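Local coordinates for aminotransferase class I and II (PDB 4EMY), which probably acts as a transaminase, working as a homodimer that carries pyridoxal 5'-phosphate as its cofactor, at residues A[266-271]-A[303-308]; A[87-92]-A[102-107]; A[55-60]-A[319-324]; A[185-190]-A[223-228]. All coordinates share one frame; numbering follows the deposited sequence.

Contact 3 brackets the others along the chain: it joins residues 55-60 to helix 315-345, and contacts 2, 4 and 1 close one after another inside that span. Contacts 2 and 4 reach the same seven-stranded mixed sheet, at its edge strand 101-107 and at strand 218-224, with centres about 16 Å apart and Leu92 packing on Val225. Contact 1 is tied to contact 2, centres about 13 Å apart, where Gly271 N lies 2.8 Å from Thr107 O, and to contact 3, centres about 15 Å apart, through Ile308 and Val60. Contacts 1 and 4, centres about 19 Å apart, hold the phosphate and the ring of one cofactor. Contacts 1 and 3 also touch the second subunit.

Contact 1: A[266-271]-A[303-308]; sequences YGLRSG and HAAQNI. With PLP (pyridoxal-5'-phosphate), chain E.
Ala305 sets its methyl group against Ser270, with CB 3.5 Å from Ser270 CB, and Leu268 meets the same methyl through its own CB at 4.2 Å. One small helix residue thus sits against two loop side chains. A second apolar touch extends the interface along the helix: Leu268 CD1 reaches Ile308 CD1 at 4.1 Å, the two side chains crossing at about a right angle. No hydrogen bond links the two segments, so the evidence is for a purely van der Waals seam. With OG anti to the backbone N (chi1 -175°), Ser270 keeps CB as its nearest atom to Ala305, and the hydroxyl bonds Tyr84 OH rather than the helix.

Between Leu268 and Ser270, both directed at the helix, Arg269 carries its charge the other way. Its chain bends at chi2 and chi3 to bring the guanidinium to the cofactor phosphate, where NH2 bonds O1P of the cofactor at 2.7 Å and NH1 bonds O3P at 2.9 Å. NH1 also donates to Tyr266 O at 3.3 Å, almost straight at 174° and within the guanidinium plane, which should limit rotation of the group. The same carbonyl accepts Arg269 N, while NH2 has a further acceptor in Trp298 O of the second subunit. The loop therefore has a phosphate-binding side and an apolar side.

In the fold this loop runs from strand 251-258 into strand 271-277, and helix 303-311 packs against it through Ala305 and Ile308. Ile308 and Ala304 both touch helix 58-66, and Ala304 also touches helix 69-73.

Contact 2: A[87-92]-A[102-107]; sequences IVIDTL and ISAIAT
Ile89 of helix 82-93 lies across Ile102 of strand 101-107, the edge strand of the seven-stranded mixed sheet that marks the large domain of fold type I pyridoxal-phosphate enzymes. The short axes approach to 8.5 Å at 113° between their directions, so the helix runs across the strand rather than along it, and few residues of each can meet. Ile89 carries most of the helix's share. Its chi1 of -65° turns CG1 anti to the carbonyl carbon and CG2 anti to the backbone N, and both branches face the same target: CG1 and CD1 are each 3.9 Å from Ile102 CG2, and CG2 stands 4.0 Å from that methyl. The two isoleucines cross obliquely, with one branch methyl of Ile102 set against the whole forked end of Ile89.

Ala104, two residues along the strand and on the same face, offers only a methyl; Ile89 CG1 rests 4.0 Å from its CB. Val88, beside Ile89 in the helix, sets CG1 4.3 Å from Ala104 CB. An alanine in place of Ile89 would take away CG1, CG2 and CD1, and is likely to open a gap over Ile102 and Ala104, with Val88 left on Ala104.

Ser103, between them, points away from the helix, and its OG bonds Glu287 of helix 280-297, which covers the other face of the strand. Val88 also packs on strand 271-277, so the helix spans two strands. Within the helix, Ile87 O accepts both Thr91 N and Thr91 OG1, from opposite faces of the carbonyl plane, the hydroxyl at 2.9 Å and tilted 27° from that plane.

Contact 3: A[55-60]-A[319-324]; sequences IALPSV and KIYEQE
Ser59 swings OG to the position between its backbone N and carbonyl carbon (chi1 61°), while Glu324 runs out extended (chi2 178°), and the two torsions bring the hydroxyl and carboxylate together. The contact lies at the N-terminus of helix 58-66: Leu57 is its N-cap, and Glu324 of helix 315-345 accepts from the first turn. That longer helix, as in aspartate aminotransferases, probably spans from the large to the small domain.

Glu324 OE2 accepts two bonds from one residue. Ser59 N donates nearly straight at 3.0 Å to the syn lone pair of OE2, the one on the side of the other carboxylate oxygen. Ser59 OG donates at 2.9 Å from well above the carboxylate plane, 66° out of it. Two donors in such different directions should fix the rotation of the carboxylate, and the amino end of a helix would tend to favour its negative charge.

Carbon atoms of Leu57 and Pro58 also lie against the same oxygen. Pro58 CD lies 3.4 Å from Glu324 OE2, and Leu57 slides past Glu324 in the opposite direction with CB 3.9 Å from OE2. Leu57 also carries CD1 to the rim of the Tyr321 ring, 4.2 Å from CE2. That ring is held at its far end by a bond from OH to Ser262 O and is stacked with His263, which places this contact beside the loop leading on from Lys261 of the cofactor pocket. Val60 CG2 approaches Tyr321 CE2 obliquely. At the near edge of the ring, and in its plane, Ser59 OG stands 3.5 Å from Tyr321 CD2.

Contact 4: A[185-190]-A[223-228]; sequences NSPGNN and VDVAYL. With PLP (pyridoxal-5'-phosphate), chain E.
Asn190 and Tyr227 meet beside the cofactor, CB of the first 3.8 Å from CE2 of the second, and both grip the phenolic O3 of pyridoxal phosphate: Asn190 ND2 donates at 2.7 Å, and Tyr227 OH shares a bond of 2.6 Å, with O3 at its ring edge and in plane. At the pyridine nitrogen, Asp224 OD2 is the contact's closest atom; Tyr138 OH also bonds that oxygen.

Asn185 forms the next layer. With CG anti to the backbone N (chi1 178°), its amide lies alongside Asp224; ND2 donates to Asp224 O at 2.7 Å, and OD1 accepts Asn190 N at 3.0 Å. A leucine in place of Asn185 would leave Asp224 O and Asn190 N without these partners, and the two cofactor-facing residues would probably be less firmly placed.

Further out, the peptide before Pro187 is cis, and Pro187 CD touches Leu228 CD1 at 3.9 Å. Gly188 follows with positive phi, where a CB would clash with Tyr227.

As in other fold type I aminotransferases, a carboxylate near N1 would tend to keep the pyridine nitrogen protonated, making the ring an electron sink, while the bonds to O3 probably tune the imine such cofactors form at C4A.

Contact 1: A[266-271]-A[303-308]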
loop_
_atom_site.group_PDB
_atom_site.type_symbol
_atom_site.label_atom_id
_atom_site.label_comp_id
_atom_site.label_asym_id
_atom_site.label_seq_id
_atom_site.Cartn_x
_atom_site.Cartn_y
_atom_site.Cartn_z
ATOM N N TYR A 266 1.965 13.708 0.599
ATOM C CA TYR A 266 1.926 12.773 -0.526
ATOM C C TYR A 266 2.793 11.538 -0.296
ATOM O O TYR A 266 2.332 10.405 -0.489
ATOM C CB TYR A 266 2.385 13.465 -1.822
ATOM C CG TYR A 266 2.041 14.939 -1.946
ATOM C CD1 TYR A 266 1.026 15.369 -2.803
ATOM C CD2 TYR A 266 2.755 15.909 -1.227
ATOM C CE1 TYR A 266 0.718 16.717 -2.922
ATOM C CE2 TYR A 266 2.454 17.259 -1.341
ATOM C CZ TYR A 266 1.439 17.661 -2.186
ATOM O OH TYR A 266 1.149 18.998 -2.293
ATOM N N GLY A 267 4.041 11.767 0.110
ATOM C CA GLY A 267 5.041 10.707 0.262
ATOM C C GLY A 267 4.890 9.904 1.534
ATOM O O GLY A 267 5.649 8.965 1.780
ATOM N N LEU A 268 3.909 10.290 2.344
ATOM C CA LEU A 268 3.548 9.565 3.553
ATOM C C LEU A 268 2.431 8.542 3.326
ATOM O O LEU A 268 2.148 7.736 4.203
ATOM C CB LEU A 268 3.152 10.539 4.654
ATOM C CG LEU A 268 4.309 11.016 5.511
ATOM C CD1 LEU A 268 3.840 12.111 6.452
ATOM C CD2 LEU A 268 4.878 9.835 6.279
ATOM N N ARG A 269 1.798 8.598 2.157
ATOM C CA ARG A 269 0.803 7.607 1.731
ATOM C C ARG A 269 -0.270 7.265 2.764
ATOM O O ARG A 269 -0.311 6.140 3.272
ATOM C CB ARG A 269 1.493 6.318 1.268
ATOM C CG ARG A 269 2.633 6.508 0.279
ATOM C CD ARG A 269 2.193 7.212 -1.000
ATOM N NE ARG A 269 0.982 6.649 -1.600
ATOM C CZ ARG A 269 -0.086 7.364 -1.942
ATOM N NH1 ARG A 269 -0.117 8.673 -1.760
ATOM N NH2 ARG A 269 -1.128 6.764 -2.482
ATOM N N SER A 270 -1.138 8.226 3.064
ATOM C CA SER A 270 -2.200 7.990 4.033
ATOM C C SER A 270 -3.536 8.588 3.640
ATOM O O SER A 270 -3.709 9.808 3.634
ATOM C CB SER A 270 -1.804 8.501 5.411
ATOM O OG SER A 270 -2.792 8.156 6.362
ATOM N N GLY A 271 -4.481 7.710 3.321
ATOM C CA GLY A 271 -5.856 8.103 3.059
ATOM C C GLY A 271 -6.806 7.228 3.847
ATOM O O GLY A 271 -6.405 6.561 4.806
ATOM N N HIS A 303 2.053 4.360 9.866
ATOM C CA HIS A 303 1.625 4.683 11.220
ATOM C C HIS A 303 1.866 6.132 11.599
ATOM O O HIS A 303 0.965 6.776 12.136
ATOM C CB HIS A 303 2.195 3.693 12.234
ATOM C CG HIS A 303 1.370 3.566 13.497
ATOM N ND1 HIS A 303 1.846 2.998 14.617
ATOM C CD2 HIS A 303 0.070 3.982 13.792
ATOM C CE1 HIS A 303 0.903 3.037 15.576
ATOM N NE2 HIS A 303 -0.185 3.635 15.067
ATOM N N ALA A 304 3.041 6.681 11.292
ATOM C CA ALA A 304 3.320 8.083 11.639
ATOM C C ALA A 304 2.246 9.053 11.140
ATOM O O ALA A 304 1.827 9.952 11.879
ATOM C CB ALA A 304 4.702 8.514 11.159
ATOM N N ALA A 305 1.795 8.854 9.901
ATOM C CA ALA A 305 0.804 9.731 9.275
ATOM C C ALA A 305 -0.549 9.707 9.999
ATOM O O ALA A 305 -1.227 10.737 10.116
ATOM C CB ALA A 305 0.631 9.366 7.813
ATOM N N GLN A 306 -0.934 8.533 10.489
ATOM C CA GLN A 306 -2.181 8.388 11.222
ATOM C C GLN A 306 -2.109 9.139 12.535
ATOM O O GLN A 306 -3.043 9.835 12.914
ATOM C CB GLN A 306 -2.495 6.917 11.471
ATOM C CG GLN A 306 -2.745 6.121 10.207
ATOM C CD GLN A 306 -3.160 4.689 10.480
ATOM O OE1 GLN A 306 -3.382 4.289 11.627
ATOM N NE2 GLN A 306 -3.282 3.904 9.413
ATOM N N ASN A 307 -0.984 8.994 13.219
ATOM C CA ASN A 307 -0.740 9.692 14.474
ATOM C C ASN A 307 -0.652 11.205 14.294
ATOM O O ASN A 307 -1.050 11.959 15.185
ATOM C CB ASN A 307 0.507 9.136 15.157
ATOM C CG ASN A 307 0.285 7.742 15.712
ATOM O OD1 ASN A 307 -0.747 7.465 16.324
ATOM N ND2 ASN A 307 1.253 6.853 15.501
ATOM N N ILE A 308 -0.153 11.634 13.134
ATOM C CA ILE A 308 -0.117 13.052 12.785
ATOM C C ILE A 308 -1.535 13.622 12.772
ATOM O O ILE A 308 -1.797 14.648 13.408
ATOM C CB ILE A 308 0.629 13.322 11.452
ATOM C CG1 ILE A 308 2.133 13.078 11.627
ATOM C CG2 ILE A 308 0.401 14.755 10.976
ATOM C CD1 ILE A 308 2.934 13.087 10.340
HETATM N N1 PLP E . -7.434 11.127 -6.824
HETATM C C2 PLP E . -7.221 12.131 -7.754
HETATM C C2A PLP E . -8.364 12.654 -8.572
HETATM C C3 PLP E . -5.952 12.676 -7.928
HETATM O O3 PLP E . -5.749 13.662 -8.845
HETATM C C4 PLP E . -4.877 12.217 -7.195
HETATM C C4A PLP E . -3.540 12.252 -7.884
HETATM O O4A PLP E . -2.741 13.168 -7.672
HETATM C C5 PLP E . -5.097 11.211 -6.254
HETATM C C6 PLP E . -6.373 10.664 -6.075
HETATM C C5A PLP E . -3.913 10.693 -5.453
HETATM O O4P PLP E . -4.247 10.349 -4.127
HETATM P P PLP E . -3.082 9.716 -3.233
HETATM O O1P PLP E . -3.072 8.241 -3.535
HETATM O O2P PLP E . -3.380 10.028 -1.784
HETATM O O3P PLP E . -1.741 10.293 -3.610
#

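Contact 2: A[87-92]-A[102-107]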
loop_
_atom_site.group_PDB
_atom_site.type_symbol
_atom_site.label_atom_id
_atom_site.label_comp_id
_atom_site.label_asym_id
_atom_site.label_seq_id
_atom_site.Cartn_x
_atom_site.Cartn_y
_atom_site.Cartn_z
ATOM N N ILE A 87 -11.391 10.507 13.541
ATOM C CA ILE A 87 -11.005 11.870 13.157
ATOM C C ILE A 87 -11.071 12.108 11.642
ATOM O O ILE A 87 -11.327 13.231 11.207
ATOM C CB ILE A 87 -9.639 12.271 13.761
ATOM C CG1 ILE A 87 -9.771 12.426 15.280
ATOM C CG2 ILE A 87 -9.119 13.569 13.161
ATOM C CD1 ILE A 87 -8.482 12.220 16.041
ATOM N N VAL A 88 -10.868 11.057 10.846
ATOM C CA VAL A 88 -11.126 11.116 9.397
ATOM C C VAL A 88 -12.576 11.532 9.126
ATOM O O VAL A 88 -12.827 12.497 8.401
ATOM C CB VAL A 88 -10.816 9.776 8.684
ATOM C CG1 VAL A 88 -11.381 9.763 7.272
ATOM C CG2 VAL A 88 -9.317 9.525 8.621
ATOM N N ILE A 89 -13.514 10.812 9.742
ATOM C CA ILE A 89 -14.952 11.037 9.562
ATOM C C ILE A 89 -15.365 12.451 9.977
ATOM O O ILE A 89 -16.134 13.108 9.279
ATOM C CB ILE A 89 -15.787 9.968 10.317
ATOM C CG1 ILE A 89 -15.541 8.581 9.710
ATOM C CG2 ILE A 89 -17.271 10.306 10.293
ATOM C CD1 ILE A 89 -15.887 7.423 10.620
ATOM N N ASP A 90 -14.838 12.923 11.102
ATOM C CA ASP A 90 -15.172 14.251 11.593
ATOM C C ASP A 90 -14.615 15.345 10.682
ATOM O O ASP A 90 -15.337 16.272 10.307
ATOM C CB ASP A 90 -14.670 14.434 13.025
ATOM C CG ASP A 90 -15.339 13.481 14.014
ATOM O OD1 ASP A 90 -14.881 13.440 15.187
ATOM O OD2 ASP A 90 -16.316 12.784 13.630
ATOM N N THR A 91 -13.343 15.215 10.317
ATOM C CA THR A 91 -12.649 16.211 9.505
ATOM C C THR A 91 -13.195 16.276 8.084
ATOM O O THR A 91 -13.333 17.365 7.518
ATOM C CB THR A 91 -11.138 15.923 9.472
ATOM O OG1 THR A 91 -10.621 16.039 10.800
ATOM C CG2 THR A 91 -10.393 16.895 8.554
ATOM N N LEU A 92 -13.503 15.112 7.519
ATOM C CA LEU A 92 -13.930 15.026 6.127
ATOM C C LEU A 92 -15.327 15.600 5.901
ATOM O O LEU A 92 -15.589 16.227 4.873
ATOM C CB LEU A 92 -13.857 13.576 5.635
ATOM C CG LEU A 92 -14.901 13.086 4.634
ATOM C CD1 LEU A 92 -14.556 13.502 3.217
ATOM C CD2 LEU A 92 -15.015 11.580 4.736
ATOM N N ILE A 102 -21.588 4.826 9.416
ATOM C CA ILE A 102 -20.382 5.307 8.752
ATOM C C ILE A 102 -19.129 4.651 9.340
ATOM O O ILE A 102 -18.946 4.615 10.566
ATOM C CB ILE A 102 -20.269 6.848 8.854
ATOM C CG1 ILE A 102 -21.467 7.527 8.183
ATOM C CG2 ILE A 102 -18.958 7.352 8.254
ATOM C CD1 ILE A 102 -21.641 8.980 8.571
ATOM N N SER A 103 -18.271 4.135 8.458
ATOM C CA SER A 103 -16.977 3.583 8.864
ATOM C C SER A 103 -15.848 3.987 7.926
ATOM O O SER A 103 -16.048 4.136 6.725
ATOM C CB SER A 103 -17.042 2.062 8.974
ATOM O OG SER A 103 -15.914 1.570 9.671
ATOM N N ALA A 104 -14.661 4.163 8.506
ATOM C CA ALA A 104 -13.460 4.562 7.780
ATOM C C ALA A 104 -12.390 3.496 7.948
ATOM O O ALA A 104 -12.235 2.939 9.032
ATOM C CB ALA A 104 -12.966 5.898 8.301
ATOM N N ILE A 105 -11.681 3.196 6.862
ATOM C CA ILE A 105 -10.571 2.238 6.873
ATOM C C ILE A 105 -9.340 2.855 6.216
ATOM O O ILE A 105 -9.377 3.228 5.036
ATOM C CB ILE A 105 -10.926 0.915 6.151
ATOM C CG1 ILE A 105 -11.818 0.040 7.029
ATOM C CG2 ILE A 105 -9.673 0.114 5.820
ATOM C CD1 ILE A 105 -13.296 0.229 6.799
ATOM N N ALA A 106 -8.255 2.954 6.987
ATOM C CA ALA A 106 -6.986 3.493 6.497
ATOM C C ALA A 106 -6.528 2.801 5.218
ATOM O O ALA A 106 -6.589 1.578 5.107
ATOM C CB ALA A 106 -5.914 3.386 7.570
ATOM N N THR A 107 -6.081 3.603 4.257
ATOM C CA THR A 107 -5.603 3.115 2.965
ATOM C C THR A 107 -4.297 3.817 2.564
ATOM O O THR A 107 -4.006 4.919 3.050
ATOM C CB THR A 107 -6.644 3.370 1.862
ATOM O OG1 THR A 107 -7.067 4.738 1.917
ATOM C CG2 THR A 107 -7.861 2.416 1.998
#

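Contact 3: A[55-60]-A[319-324]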
loop_
_atom_site.group_PDB
_atom_site.type_symbol
_atom_site.label_atom_id
_atom_site.label_comp_id
_atom_site.label_asym_id
_atom_site.label_seq_id
_atom_site.Cartn_x
_atom_site.Cartn_y
_atom_site.Cartn_z
ATOM N N ILE A 55 5.886 22.445 -0.960
ATOM C CA ILE A 55 5.356 22.996 0.275
ATOM C C ILE A 55 5.130 21.857 1.255
ATOM O O ILE A 55 4.321 20.963 1.007
ATOM C CB ILE A 55 4.016 23.735 0.054
ATOM C CG1 ILE A 55 4.160 24.877 -0.964
ATOM C CG2 ILE A 55 3.447 24.226 1.380
ATOM C CD1 ILE A 55 4.381 26.254 -0.369
ATOM N N ALA A 56 5.863 21.881 2.360
ATOM C CA ALA A 56 5.596 20.988 3.476
ATOM C C ALA A 56 5.148 21.838 4.660
ATOM O O ALA A 56 5.952 22.569 5.262
ATOM C CB ALA A 56 6.828 20.164 3.817
ATOM N N LEU A 57 3.853 21.761 4.964
ATOM C CA LEU A 57 3.254 22.546 6.044
ATOM C C LEU A 57 3.936 22.268 7.385
ATOM O O LEU A 57 3.968 21.124 7.837
ATOM C CB LEU A 57 1.759 22.250 6.143
ATOM C CG LEU A 57 0.882 22.741 4.997
ATOM C CD1 LEU A 57 -0.451 22.018 5.020
ATOM C CD2 LEU A 57 0.683 24.247 5.070
ATOM N N PRO A 58 4.506 23.307 8.019
ATOM C CA PRO A 58 5.155 23.106 9.314
ATOM C C PRO A 58 4.238 22.461 10.361
ATOM O O PRO A 58 4.680 21.591 11.104
ATOM C CB PRO A 58 5.540 24.528 9.731
ATOM C CG PRO A 58 5.725 25.242 8.442
ATOM C CD PRO A 58 4.663 24.689 7.538
ATOM N N SER A 59 2.972 22.874 10.398
ATOM C CA SER A 59 2.005 22.355 11.366
ATOM C C SER A 59 1.804 20.851 11.233
ATOM O O SER A 59 1.482 20.183 12.211
ATOM C CB SER A 59 0.665 23.061 11.213
ATOM O OG SER A 59 0.136 22.834 9.921
ATOM N N VAL A 60 1.988 20.328 10.023
ATOM C CA VAL A 60 1.977 18.890 9.786
ATOM C C VAL A 60 3.305 18.253 10.223
ATOM O O VAL A 60 3.327 17.421 11.126
ATOM C CB VAL A 60 1.661 18.552 8.310
ATOM C CG1 VAL A 60 1.678 17.047 8.079
ATOM C CG2 VAL A 60 0.311 19.121 7.908
ATOM N N LYS A 319 -5.762 24.860 15.668
ATOM C CA LYS A 319 -5.783 26.280 15.289
ATOM C C LYS A 319 -4.688 26.628 14.285
ATOM O O LYS A 319 -4.965 27.205 13.225
ATOM C CB LYS A 319 -5.636 27.178 16.522
ATOM C CG LYS A 319 -6.874 27.988 16.868
ATOM C CD LYS A 319 -6.518 29.188 17.733
ATOM C CE LYS A 319 -7.747 30.028 18.049
ATOM N NZ LYS A 319 -7.551 30.842 19.282
ATOM N N ILE A 320 -3.451 26.268 14.638
ATOM C CA ILE A 320 -2.273 26.524 13.811
ATOM C C ILE A 320 -2.432 25.894 12.430
ATOM O O ILE A 320 -2.119 26.521 11.417
ATOM C CB ILE A 320 -0.977 25.989 14.471
ATOM C CG1 ILE A 320 -0.919 26.346 15.966
ATOM C CG2 ILE A 320 0.262 26.461 13.714
ATOM C CD1 ILE A 320 -0.640 27.807 16.297
ATOM N N TYR A 321 -2.927 24.660 12.391
ATOM C CA TYR A 321 -3.067 23.957 11.123
ATOM C C TYR A 321 -4.099 24.608 10.196
ATOM O O TYR A 321 -3.827 24.768 9.008
ATOM C CB TYR A 321 -3.339 22.460 11.314
ATOM C CG TYR A 321 -3.841 21.814 10.057
ATOM C CD1 TYR A 321 -5.181 21.467 9.924
ATOM C CD2 TYR A 321 -2.989 21.589 8.975
ATOM C CE1 TYR A 321 -5.657 20.896 8.759
ATOM C CE2 TYR A 321 -3.459 21.017 7.805
ATOM C CZ TYR A 321 -4.795 20.675 7.706
ATOM O OH TYR A 321 -5.279 20.107 6.553
ATOM N N GLU A 322 -5.260 24.990 10.736
ATOM C CA GLU A 322 -6.296 25.687 9.950
ATOM C C GLU A 322 -5.758 26.993 9.359
ATOM O O GLU A 322 -5.859 27.222 8.158
ATOM C CB GLU A 322 -7.560 25.979 10.778
ATOM C CG GLU A 322 -8.078 24.841 11.648
ATOM C CD GLU A 322 -8.755 23.717 10.869
ATOM O OE1 GLU A 322 -9.099 23.901 9.668
ATOM O OE2 GLU A 322 -8.955 22.635 11.475
ATOM N N GLN A 323 -5.173 27.836 10.207
ATOM C CA GLN A 323 -4.612 29.106 9.757
ATOM C C GLN A 323 -3.573 28.925 8.648
ATOM O O GLN A 323 -3.467 29.765 7.752
ATOM C CB GLN A 323 -4.015 29.887 10.929
ATOM C CG GLN A 323 -3.771 31.366 10.644
ATOM C CD GLN A 323 -5.029 32.106 10.208
ATOM O OE1 GLN A 323 -5.551 31.895 9.106
ATOM N NE2 GLN A 323 -5.515 32.991 11.071
ATOM N N GLU A 324 -2.822 27.824 8.720
ATOM C CA GLU A 324 -1.851 27.458 7.687
ATOM C C GLU A 324 -2.526 26.917 6.431
ATOM O O GLU A 324 -2.036 27.142 5.318
ATOM C CB GLU A 324 -0.833 26.449 8.225
ATOM C CG GLU A 324 0.367 27.106 8.887
ATOM C CD GLU A 324 1.366 26.121 9.472
ATOM O OE1 GLU A 324 1.931 26.419 10.555
ATOM O OE2 GLU A 324 1.594 25.058 8.860
#

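Contact 4: A[185-190]-A[223-228]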
loop_
_atom_site.group_PDB
_atom_site.type_symbol
_atom_site.label_atom_id
_atom_site.label_comp_id
_atom_site.label_asym_id
_atom_site.label_seq_id
_atom_site.Cartn_x
_atom_site.Cartn_y
_atom_site.Cartn_z
ATOM N N ASN A 185 -15.230 12.339 -9.430
ATOM C CA ASN A 185 -14.148 13.079 -8.799
ATOM C C ASN A 185 -14.527 14.551 -8.673
ATOM O O ASN A 185 -14.342 15.340 -9.598
ATOM C CB ASN A 185 -12.841 12.895 -9.576
ATOM C CG ASN A 185 -11.693 13.692 -8.989
ATOM O OD1 ASN A 185 -10.862 14.225 -9.721
ATOM N ND2 ASN A 185 -11.643 13.785 -7.666
ATOM N N SER A 186 -15.078 14.894 -7.513
ATOM C CA SER A 186 -15.613 16.218 -7.212
ATOM C C SER A 186 -15.629 16.350 -5.700
ATOM O O SER A 186 -15.854 15.361 -5.003
ATOM C CB SER A 186 -17.042 16.355 -7.754
ATOM O OG SER A 186 -17.574 17.650 -7.511
ATOM N N PRO A 187 -15.381 17.560 -5.178
ATOM C CA PRO A 187 -15.066 18.776 -5.919
ATOM C C PRO A 187 -13.583 18.857 -6.270
ATOM O O PRO A 187 -12.778 18.110 -5.708
ATOM C CB PRO A 187 -15.447 19.877 -4.934
ATOM C CG PRO A 187 -15.187 19.277 -3.596
ATOM C CD PRO A 187 -15.470 17.805 -3.726
ATOM N N GLY A 188 -13.237 19.752 -7.194
ATOM C CA GLY A 188 -11.845 19.981 -7.576
ATOM C C GLY A 188 -11.302 18.913 -8.496
ATOM O O GLY A 188 -10.191 18.425 -8.300
ATOM N N ASN A 189 -12.105 18.562 -9.498
ATOM C CA ASN A 189 -11.808 17.522 -10.490
ATOM C C ASN A 189 -10.462 17.673 -11.181
ATOM O O ASN A 189 -10.200 18.674 -11.832
ATOM C CB ASN A 189 -12.909 17.500 -11.561
ATOM C CG ASN A 189 -12.655 16.473 -12.649
ATOM O OD1 ASN A 189 -12.148 16.799 -13.722
ATOM N ND2 ASN A 189 -12.998 15.225 -12.371
ATOM N N ASN A 190 -9.615 16.671 -11.027
ATOM C CA ASN A 190 -8.429 16.528 -11.848
ATOM C C ASN A 190 -8.849 15.742 -13.109
ATOM O O ASN A 190 -9.311 14.596 -12.995
ATOM C CB ASN A 190 -7.356 15.802 -11.028
ATOM C CG ASN A 190 -6.212 15.280 -11.868
ATOM O OD1 ASN A 190 -5.785 15.906 -12.835
ATOM N ND2 ASN A 190 -5.693 14.131 -11.486
ATOM N N VAL A 223 -16.859 8.567 -4.545
ATOM C CA VAL A 223 -16.562 9.991 -4.659
ATOM C C VAL A 223 -15.117 10.247 -4.272
ATOM O O VAL A 223 -14.717 9.977 -3.139
ATOM C CB VAL A 223 -17.496 10.864 -3.796
ATOM C CG1 VAL A 223 -17.476 12.300 -4.292
ATOM C CG2 VAL A 223 -18.918 10.339 -3.840
ATOM N N ASP A 224 -14.337 10.758 -5.222
ATOM C CA ASP A 224 -12.925 11.070 -4.981
ATOM C C ASP A 224 -12.800 12.505 -4.493
ATOM O O ASP A 224 -12.875 13.453 -5.279
ATOM C CB ASP A 224 -12.095 10.848 -6.253
ATOM C CG ASP A 224 -10.578 10.847 -5.999
ATOM O OD1 ASP A 224 -10.111 11.284 -4.925
ATOM O OD2 ASP A 224 -9.837 10.405 -6.901
ATOM N N VAL A 225 -12.610 12.658 -3.188
ATOM C CA VAL A 225 -12.577 13.984 -2.591
ATOM C C VAL A 225 -11.175 14.366 -2.114
ATOM O O VAL A 225 -11.007 14.969 -1.051
ATOM C CB VAL A 225 -13.629 14.126 -1.473
ATOM C CG1 VAL A 225 -15.023 13.907 -2.037
ATOM C CG2 VAL A 225 -13.365 13.149 -0.337
ATOM N N ALA A 226 -10.169 14.019 -2.913
ATOM C CA ALA A 226 -8.785 14.357 -2.596
ATOM C C ALA A 226 -8.540 15.873 -2.509
ATOM O O ALA A 226 -7.830 16.340 -1.622
ATOM C CB ALA A 226 -7.850 13.722 -3.611
ATOM N N TYR A 227 -9.135 16.634 -3.424
ATOM C CA TYR A 227 -8.927 18.080 -3.483
ATOM C C TYR A 227 -10.041 18.847 -2.775
ATOM O O TYR A 227 -10.292 20.015 -3.077
ATOM C CB TYR A 227 -8.795 18.553 -4.933
ATOM C CG TYR A 227 -7.719 17.842 -5.721
ATOM C CD1 TYR A 227 -6.375 18.234 -5.630
ATOM C CD2 TYR A 227 -8.039 16.785 -6.561
ATOM C CE1 TYR A 227 -5.388 17.576 -6.353
ATOM C CE2 TYR A 227 -7.064 16.128 -7.290
ATOM C CZ TYR A 227 -5.746 16.521 -7.184
ATOM O OH TYR A 227 -4.794 15.851 -7.912
ATOM N N LEU A 228 -10.692 18.188 -1.822
ATOM C CA LEU A 228 -11.789 18.779 -1.059
ATOM C C LEU A 228 -11.431 20.132 -0.444
ATOM O O LEU A 228 -12.149 21.110 -0.617
ATOM C CB LEU A 228 -12.239 17.814 0.039
ATOM C CG LEU A 228 -13.445 18.207 0.886
ATOM C CD1 LEU A 228 -14.742 17.898 0.154
ATOM C CD2 LEU A 228 -13.377 17.462 2.207
HETATM N N1 PLP E . -7.434 11.127 -6.824
HETATM C C2 PLP E . -7.221 12.131 -7.754
HETATM C C2A PLP E . -8.364 12.654 -8.572
HETATM C C3 PLP E . -5.952 12.676 -7.928
HETATM O O3 PLP E . -5.749 13.662 -8.845
HETATM C C4 PLP E . -4.877 12.217 -7.195
HETATM C C4A PLP E . -3.540 12.252 -7.884
HETATM O O4A PLP E . -2.741 13.168 -7.672
HETATM C C5 PLP E . -5.097 11.211 -6.254
HETATM C C6 PLP E . -6.373 10.664 -6.075
HETATM C C5A PLP E . -3.913 10.693 -5.453
HETATM O O4P PLP E . -4.247 10.349 -4.127
HETATM P P PLP E . -3.082 9.716 -3.233
HETATM O O1P PLP E . -3.072 8.241 -3.535
HETATM O O2P PLP E . -3.380 10.028 -1.784
HETATM O O3P PLP E . -1.741 10.293 -3.610
#